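Local coordinates for protein transcriptional activator, putative (Pyrococcus furiosus, PDB 1RTW) that is a putative transcriptional activator of the all-helical TENA/THI-4/PQQC family, its precise role not being established, at residues Asn10-Ile13 and Trp14-Phe17; Glu34-Glu37 and Lys38-Val41; Asp43-Phe46 and Val47-Leu51. One frame throughout, in Å; residues are numbered along the deposited sequence.

Contact 1. Residues Asn10-Ile13 and Trp14-Phe17; sequences NENI and WRRF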
loop_
_atom_site.group_PDB
_atom_site.type_symbol
_atom_site.label_atom_id
_atom_site.label_comp_id
_atom_site.label_asym_id
_atom_site.label_seq_id
_atom_site.Cartn_x
_atom_site.Cartn_y
_atom_site.Cartn_z
ATOM N N ASN B 10 5.995 -19.021 22.595
ATOM C CA ASN B 10 6.224 -19.751 21.341
ATOM C C ASN B 10 7.467 -20.622 21.459
ATOM O O ASN B 10 7.945 -21.168 20.459
ATOM C CB ASN B 10 6.418 -18.805 20.146
ATOM C CG ASN B 10 5.160 -18.069 19.767
ATOM O OD1 ASN B 10 4.368 -18.544 18.963
ATOM N ND2 ASN B 10 4.979 -16.890 20.334
ATOM N N GLU B 11 7.974 -20.779 22.680
ATOM C CA GLU B 11 9.173 -21.579 22.908
ATOM C C GLU B 11 9.020 -23.011 22.410
ATOM O O GLU B 11 10.003 -23.655 22.040
ATOM C CB GLU B 11 9.579 -21.552 24.386
ATOM C CG GLU B 11 8.648 -22.302 25.337
ATOM C CD GLU B 11 9.065 -22.184 26.801
ATOM O OE1 GLU B 11 9.989 -21.400 27.117
ATOM O OE2 GLU B 11 8.459 -22.876 27.644
ATOM N N ASN B 12 7.781 -23.485 22.334
ATOM C CA ASN B 12 7.529 -24.840 21.864
ATOM C C ASN B 12 7.841 -24.950 20.368
ATOM O O ASN B 12 8.475 -25.913 19.928
ATOM C CB ASN B 12 6.082 -25.257 22.160
ATOM C CG ASN B 12 5.972 -26.706 22.629
ATOM O OD1 ASN B 12 5.451 -26.980 23.716
ATOM N ND2 ASN B 12 6.465 -27.638 21.814
ATOM N N ILE B 13 7.446 -23.937 19.599
ATOM C CA ILE B 13 7.707 -23.924 18.163
ATOM C C ILE B 13 9.190 -23.687 17.888
ATOM O O ILE B 13 9.782 -24.350 17.040
ATOM C CB ILE B 13 6.872 -22.844 17.442
ATOM C CG1 ILE B 13 5.382 -23.132 17.640
ATOM C CG2 ILE B 13 7.213 -22.815 15.948
ATOM C CD1 ILE B 13 4.464 -22.104 17.000
ATOM N N TRP B 14 9.792 -22.747 18.613
ATOM C CA TRP B 14 11.212 -22.447 18.430
ATOM C C TRP B 14 12.102 -23.635 18.768
ATOM O O TRP B 14 13.130 -23.846 18.126
ATOM C CB TRP B 14 11.626 -21.220 19.251
ATOM C CG TRP B 14 11.177 -19.929 18.625
ATOM C CD1 TRP B 14 9.936 -19.651 18.118
ATOM C CD2 TRP B 14 11.970 -18.758 18.400
ATOM N NE1 TRP B 14 9.914 -18.389 17.588
ATOM C CE2 TRP B 14 11.155 -17.817 17.740
ATOM C CE3 TRP B 14 13.299 -18.413 18.683
ATOM C CZ2 TRP B 14 11.612 -16.553 17.365
ATOM C CZ3 TRP B 14 13.755 -17.154 18.311
ATOM C CH2 TRP B 14 12.913 -16.244 17.655
ATOM N N ARG B 15 11.692 -24.422 19.762
ATOM C CA ARG B 15 12.454 -25.596 20.176
ATOM C C ARG B 15 12.582 -26.557 19.002
ATOM O O ARG B 15 13.594 -27.247 18.863
ATOM C CB ARG B 15 11.778 -26.299 21.358
ATOM C CG ARG B 15 12.730 -27.134 22.205
ATOM C CD ARG B 15 11.987 -28.004 23.207
ATOM N NE ARG B 15 11.105 -27.229 24.081
ATOM C CZ ARG B 15 9.783 -27.387 24.144
ATOM N NH1 ARG B 15 9.182 -28.292 23.379
ATOM N NH2 ARG B 15 9.059 -26.634 24.965
ATOM N N ARG B 16 11.558 -26.581 18.149
ATOM C CA ARG B 16 11.558 -27.441 16.974
ATOM C C ARG B 16 12.651 -27.057 15.967
ATOM O O ARG B 16 13.070 -27.897 15.169
ATOM C CB ARG B 16 10.174 -27.494 16.312
ATOM C CG ARG B 16 9.117 -28.319 17.065
ATOM C CD ARG B 16 7.780 -28.286 16.326
ATOM N NE ARG B 16 6.714 -29.013 17.013
ATOM C CZ ARG B 16 5.428 -28.949 16.672
ATOM N NH1 ARG B 16 5.045 -28.189 15.650
ATOM N NH2 ARG B 16 4.521 -29.646 17.347
ATOM N N PHE B 17 13.107 -25.801 15.981
ATOM C CA PHE B 17 14.203 -25.421 15.081
ATOM C C PHE B 17 15.517 -25.087 15.799
ATOM O O PHE B 17 16.488 -24.635 15.188
ATOM C CB PHE B 17 13.809 -24.349 14.043
ATOM C CG PHE B 17 13.467 -22.994 14.615
ATOM C CD1 PHE B 17 14.470 -22.095 14.960
ATOM C CD2 PHE B 17 12.136 -22.573 14.693
ATOM C CE1 PHE B 17 14.162 -20.795 15.365
ATOM C CE2 PHE B 17 11.810 -21.278 15.095
ATOM C CZ PHE B 17 12.826 -20.384 15.428
HETATM O O HOH W 1 11.493 -24.498 25.048
#
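Asn10 CB lies 4.1 Å from Trp14 CD1, and Asn10 O approaches the same indole obliquely, 3.4 Å from Trp14 CD1. One face of the indole carries Phe17 CZ, 3.5 Å above its plane and displaced toward the rim, while a face of the Phe17 ring rests over Trp14 O. Ile13 O meets that phenyl obliquely, 3.8 Å from Phe17 CD2. The guanidinium of Arg15 has Glu11 O and Asn12 CA over one face, and its plane stands 68° from the Asn12 amide. Arg15 runs out extended through chi1 and chi2, then bends at chi3 (-56°), which brings the guanidinium over Asn12 CA.

Backbone bonds supply the direct hydrogen bonds between the two halves. Trp14 N donates to Asn10 O almost straight (3.1 Å, 171°), and Arg15 N to Glu11 O at 2.9 Å; the bond from Arg16 N to Ile13 O is weak. Water 1 accepts from Arg15 NE and makes a weak bond to Glu11 O.

A short helix starts here: Asn10 holds the N-cap position, but its side chain makes no capping bond, ND2 going instead to Leu6 O. Trp14 NE1 is hydrogen-bonded to Ser195. The segment packs against two long helices: Asn10, Ile13 and Arg16 touch Phe191, Lys192, Lys196 and Leu199 of helix 181-201, whereas Trp14 and Phe17 pack on helix 118-142 at Cys127, Lys130 and Ala131.

Contact 2. Residues Glu34-Glu37 and Lys38-Val41; sequences ENFE and KWLV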
loop_
_atom_site.group_PDB
_atom_site.type_symbol
_atom_site.label_atom_id
_atom_site.label_comp_id
_atom_site.label_asym_id
_atom_site.label_seq_id
_atom_site.Cartn_x
_atom_site.Cartn_y
_atom_site.Cartn_z
ATOM N N GLU B 34 22.978 -31.224 -2.256
ATOM C CA GLU B 34 21.643 -30.963 -2.798
ATOM C C GLU B 34 20.714 -30.245 -1.832
ATOM O O GLU B 34 19.900 -29.421 -2.246
ATOM C CB GLU B 34 20.972 -32.273 -3.231
ATOM C CG GLU B 34 21.696 -33.042 -4.331
ATOM C CD GLU B 34 23.044 -33.584 -3.889
ATOM O OE1 GLU B 34 23.089 -34.355 -2.904
ATOM O OE2 GLU B 34 24.060 -33.223 -4.520
ATOM N N ASN B 35 20.813 -30.593 -0.554
ATOM C CA ASN B 35 19.973 -29.990 0.467
ATOM C C ASN B 35 20.361 -28.536 0.718
ATOM O O ASN B 35 19.494 -27.679 0.879
ATOM C CB ASN B 35 20.027 -30.819 1.750
ATOM C CG ASN B 35 19.526 -32.243 1.540
ATOM O OD1 ASN B 35 20.111 -33.200 2.041
ATOM N ND2 ASN B 35 18.446 -32.387 0.780
ATOM N N PHE B 36 21.662 -28.258 0.713
ATOM C CA PHE B 36 22.137 -26.900 0.910
ATOM C C PHE B 36 21.761 -26.032 -0.288
ATOM O O PHE B 36 21.377 -24.870 -0.121
ATOM C CB PHE B 36 23.658 -26.852 1.109
ATOM C CG PHE B 36 24.194 -25.462 1.235
ATOM C CD1 PHE B 36 24.103 -24.777 2.446
ATOM C CD2 PHE B 36 24.713 -24.800 0.124
ATOM C CE1 PHE B 36 24.510 -23.455 2.546
ATOM C CE2 PHE B 36 25.123 -23.472 0.215
ATOM C CZ PHE B 36 25.017 -22.800 1.430
ATOM N N GLU B 37 21.881 -26.588 -1.491
ATOM C CA GLU B 37 21.553 -25.840 -2.699
ATOM C C GLU B 37 20.095 -25.405 -2.708
ATOM O O GLU B 37 19.788 -24.255 -3.023
ATOM C CB GLU B 37 21.875 -26.649 -3.954
ATOM C CG GLU B 37 21.467 -25.946 -5.243
ATOM C CD GLU B 37 22.064 -26.571 -6.511
ATOM O OE1 GLU B 37 23.182 -27.139 -6.454
ATOM O OE2 GLU B 37 21.419 -26.461 -7.576
ATOM N N LYS B 38 19.203 -26.321 -2.352
ATOM C CA LYS B 38 17.780 -26.026 -2.317
ATOM C C LYS B 38 17.492 -24.934 -1.283
ATOM O O LYS B 38 16.703 -24.027 -1.537
ATOM C CB LYS B 38 16.978 -27.299 -2.013
ATOM C CG LYS B 38 15.475 -27.131 -2.148
ATOM C CD LYS B 38 14.787 -28.467 -2.324
ATOM C CE LYS B 38 15.130 -29.098 -3.665
ATOM N NZ LYS B 38 14.658 -28.247 -4.799
ATOM N N TRP B 39 18.150 -25.007 -0.129
ATOM C CA TRP B 39 17.957 -23.995 0.899
ATOM C C TRP B 39 18.446 -22.641 0.399
ATOM O O TRP B 39 17.799 -21.628 0.624
ATOM C CB TRP B 39 18.690 -24.352 2.201
ATOM C CG TRP B 39 18.719 -23.184 3.165
ATOM C CD1 TRP B 39 17.719 -22.793 4.010
ATOM C CD2 TRP B 39 19.759 -22.201 3.293
ATOM N NE1 TRP B 39 18.064 -21.626 4.644
ATOM C CE2 TRP B 39 19.308 -21.239 4.223
ATOM C CE3 TRP B 39 21.023 -22.038 2.707
ATOM C CZ2 TRP B 39 20.082 -20.119 4.580
ATOM C CZ3 TRP B 39 21.791 -20.922 3.063
ATOM C CH2 TRP B 39 21.317 -19.980 3.991
ATOM N N LEU B 40 19.590 -22.645 -0.283
ATOM C CA LEU B 40 20.207 -21.438 -0.816
ATOM C C LEU B 40 19.294 -20.702 -1.795
ATOM O O LEU B 40 19.016 -19.518 -1.617
ATOM C CB LEU B 40 21.528 -21.795 -1.503
ATOM C CG LEU B 40 22.471 -20.652 -1.859
ATOM C CD1 LEU B 40 23.205 -20.192 -0.617
ATOM C CD2 LEU B 40 23.456 -21.108 -2.902
ATOM N N VAL B 41 18.826 -21.409 -2.820
ATOM C CA VAL B 41 17.935 -20.840 -3.835
ATOM C C VAL B 41 16.684 -20.226 -3.205
ATOM O O VAL B 41 16.260 -19.135 -3.573
ATOM C CB VAL B 41 17.502 -21.929 -4.852
ATOM C CG1 VAL B 41 16.450 -21.408 -5.791
ATOM C CG2 VAL B 41 18.717 -22.423 -5.657
#
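Four consecutive i to i+4 backbone hydrogen bonds join Glu34-Glu37 to Lys38-Val41 and define about two turns of regular alpha helix near the start of helix 33-60. Lys38 N donates to Glu34 O and Trp39 N to Asn35 O, each at 3.2 Å. The next two are shorter: Leu40 N reaches Phe36 O at 2.9 Å, and Val41 N reaches Glu37 O at 3.0 Å with a nearly linear N-H...O angle of 175°. Several polar side-chain ends turn to partners beyond these eight residues: Glu34 OE1 forms a salt bridge with Lys32, Asn35 ND2 donates to Ala205 O, and Trp39 NE1 is hydrogen-bonded to the hydroxyl of Tyr132.

Outside this backbone core, Phe36 carries most of the side-chain packing between the halves. Its CG is anti to the backbone N (chi1 177°), a setting that swings the ring along the helix toward the following turn, where it meets Trp39 and Leu40. Phe36 CE1 approaches Trp39 CZ3 at 3.8 Å. The phenyl and the six-membered indole ring have centroids 5.6 Å apart and planes inclined at 44°, an oblique pairing. Of Leu40's two methyls, CD1 meets the Phe36 ring: it lies 3.8 Å from Phe36 CZ and almost as near Phe36 CE2. Val41 CG2 packs against Glu37 O (3.4 Å).

Further aromatic neighbours extend the cluster, with Tyr149 stacked on Phe36 and Phe22 meeting Trp39 at an inclination; on helix 150-157, Trp156 touches Trp39 and Phe152 touches Leu40. The chemistry is therefore divided: apolar and aromatic contacts bury Phe36, Trp39 and Leu40, while the indole N-H retains a polar partner in Tyr132, a bond that probably helps to fix the rotation of the Trp39 ring.

Contact 3. Residues Asp43-Phe46 and Val47-Leu51; sequences DYYF and VKNAL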
loop_
_atom_site.group_PDB
_atom_site.type_symbol
_atom_site.label_atom_id
_atom_site.label_comp_id
_atom_site.label_asym_id
_atom_site.label_seq_id
_atom_site.Cartn_x
_atom_site.Cartn_y
_atom_site.Cartn_z
ATOM N N ASP B 43 16.234 -19.392 0.177
ATOM C CA ASP B 43 16.472 -18.334 1.141
ATOM C C ASP B 43 16.876 -17.042 0.437
ATOM O O ASP B 43 16.592 -15.952 0.917
ATOM C CB ASP B 43 17.514 -18.740 2.173
ATOM C CG ASP B 43 17.295 -18.049 3.500
ATOM O OD1 ASP B 43 16.213 -18.237 4.099
ATOM O OD2 ASP B 43 18.192 -17.305 3.940
ATOM N N TYR B 44 17.518 -17.171 -0.720
ATOM C CA TYR B 44 17.936 -16.012 -1.499
ATOM C C TYR B 44 16.685 -15.243 -1.918
ATOM O O TYR B 44 16.659 -14.010 -1.896
ATOM C CB TYR B 44 18.716 -16.466 -2.730
ATOM C CG TYR B 44 19.149 -15.342 -3.627
ATOM C CD1 TYR B 44 20.076 -14.401 -3.194
ATOM C CD2 TYR B 44 18.663 -15.244 -4.927
ATOM C CE1 TYR B 44 20.520 -13.391 -4.038
ATOM C CE2 TYR B 44 19.097 -14.237 -5.783
ATOM C CZ TYR B 44 20.027 -13.318 -5.330
ATOM O OH TYR B 44 20.471 -12.340 -6.179
ATOM N N TYR B 45 15.650 -15.993 -2.294
ATOM C CA TYR B 45 14.374 -15.423 -2.682
ATOM C C TYR B 45 13.744 -14.759 -1.456
ATOM O O TYR B 45 13.192 -13.663 -1.546
ATOM C CB TYR B 45 13.444 -16.520 -3.185
ATOM C CG TYR B 45 12.042 -16.054 -3.474
ATOM C CD1 TYR B 45 10.989 -16.342 -2.599
ATOM C CD2 TYR B 45 11.757 -15.369 -4.643
ATOM C CE1 TYR B 45 9.677 -15.958 -2.898
ATOM C CE2 TYR B 45 10.453 -14.979 -4.955
ATOM C CZ TYR B 45 9.421 -15.275 -4.080
ATOM O OH TYR B 45 8.146 -14.870 -4.413
ATOM N N PHE B 46 13.858 -15.411 -0.307
ATOM C CA PHE B 46 13.294 -14.855 0.913
ATOM C C PHE B 46 13.985 -13.547 1.303
ATOM O O PHE B 46 13.328 -12.584 1.658
ATOM C CB PHE B 46 13.392 -15.861 2.074
ATOM C CG PHE B 46 12.825 -15.341 3.372
ATOM C CD1 PHE B 46 11.449 -15.355 3.600
ATOM C CD2 PHE B 46 13.651 -14.751 4.321
ATOM C CE1 PHE B 46 10.908 -14.774 4.754
ATOM C CE2 PHE B 46 13.115 -14.164 5.485
ATOM C CZ PHE B 46 11.743 -14.175 5.696
ATOM N N VAL B 47 15.313 -13.519 1.222
ATOM C CA VAL B 47 16.081 -12.330 1.603
ATOM C C VAL B 47 15.696 -11.118 0.763
ATOM O O VAL B 47 15.498 -10.024 1.296
ATOM C CB VAL B 47 17.603 -12.599 1.512
ATOM C CG1 VAL B 47 18.384 -11.310 1.682
ATOM C CG2 VAL B 47 18.023 -13.625 2.575
ATOM N N LYS B 48 15.572 -11.325 -0.546
ATOM C CA LYS B 48 15.196 -10.252 -1.458
ATOM C C LYS B 48 13.869 -9.638 -1.031
ATOM O O LYS B 48 13.727 -8.417 -0.964
ATOM C CB LYS B 48 15.065 -10.768 -2.903
ATOM C CG LYS B 48 16.390 -10.957 -3.638
ATOM C CD LYS B 48 16.199 -11.321 -5.109
ATOM C CE LYS B 48 15.537 -12.684 -5.269
ATOM N NZ LYS B 48 15.410 -13.081 -6.701
ATOM N N ASN B 49 12.910 -10.495 -0.708
ATOM C CA ASN B 49 11.592 -10.027 -0.319
ATOM C C ASN B 49 11.529 -9.530 1.100
ATOM O O ASN B 49 10.664 -8.733 1.444
ATOM C CB ASN B 49 10.566 -11.107 -0.581
ATOM C CG ASN B 49 10.327 -11.300 -2.051
ATOM O OD1 ASN B 49 9.791 -10.411 -2.717
ATOM N ND2 ASN B 49 10.754 -12.442 -2.581
ATOM N N ALA B 50 12.467 -9.988 1.916
ATOM C CA ALA B 50 12.533 -9.555 3.299
ATOM C C ALA B 50 12.986 -8.080 3.286
ATOM O O ALA B 50 12.608 -7.281 4.146
ATOM C CB ALA B 50 13.508 -10.433 4.065
ATOM N N LEU B 51 13.767 -7.727 2.271
ATOM C CA LEU B 51 14.249 -6.370 2.079
ATOM C C LEU B 51 13.051 -5.471 1.734
ATOM O O LEU B 51 12.927 -4.370 2.253
ATOM C CB LEU B 51 15.256 -6.355 0.930
ATOM C CG LEU B 51 16.731 -6.036 1.177
ATOM C CD1 LEU B 51 17.137 -6.328 2.581
ATOM C CD2 LEU B 51 17.566 -6.819 0.184
HETATM O O HOH W 2 18.111 -11.754 -8.146
#
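The amide of Asn49 makes two contacts with Tyr45. Asn49 ND2 donates to Tyr45 O at 2.9 Å, and the same nitrogen sits 3.4 Å above the centre of the Tyr45 ring, the amide and ring planes being 66° apart. Asn49 CG lies beside its own backbone N (chi1 -71°), which turns the amide back toward the preceding turn. Tyr45 O also accepts from Asn49 N at 3.3 Å; the two donors reach it from opposite faces of the carbonyl plane, ND2 from well above that plane. At the other amide end, Asn49 OD1 accepts from Arg52.

In the backbone, Val47 N to Asp43 O (2.8 Å) and Ala50 N to Phe46 O (2.7 Å) continue the helix.

Apolar contacts are sparser. Lys48 CE lies 3.9 Å from Tyr44 CE2, obliquely to the ring, and Phe46 CE2 lies 4.0 Å from Ala50 CB. This buried part of helix 33-60 packs on helices 66-89, 100-115 (Phe46 meeting Tyr105) and 118-142.

Water 2 donates to Tyr44 OH and accepts a weak bond from Lys48 NZ, yet each group has a stronger partner: Glu84 for Tyr44, and Asp63 of the second subunit for Lys48. What follows is an amide probably held in one orientation by partners on both its nitrogen and its oxygen, and a lysine whose charge is probably balanced across the subunit interface.

How the contacts relate
Contacts 2 and 3 are successive parts of helix 33-60, their centres 14 Å apart, and touch only where their segments adjoin in sequence. Tyr132 of helix 118-142 connects them indirectly, hydrogen-bonding to Trp39 in contact 2 and packing on Asp43 in contact 3. Contact 1, on helix 11-15, is separate: its centre is about 23 Å from each of the others, with nearest atoms about 11 Å from contact 2 and 12 Å from contact 3, on the opposite side of the chain's centre from the latter. A bound phosphate ion lies about 4 Å from the Ala50 side chain of contact 3; it may mark a pocket, although it probably derives from the crystallisation liquor.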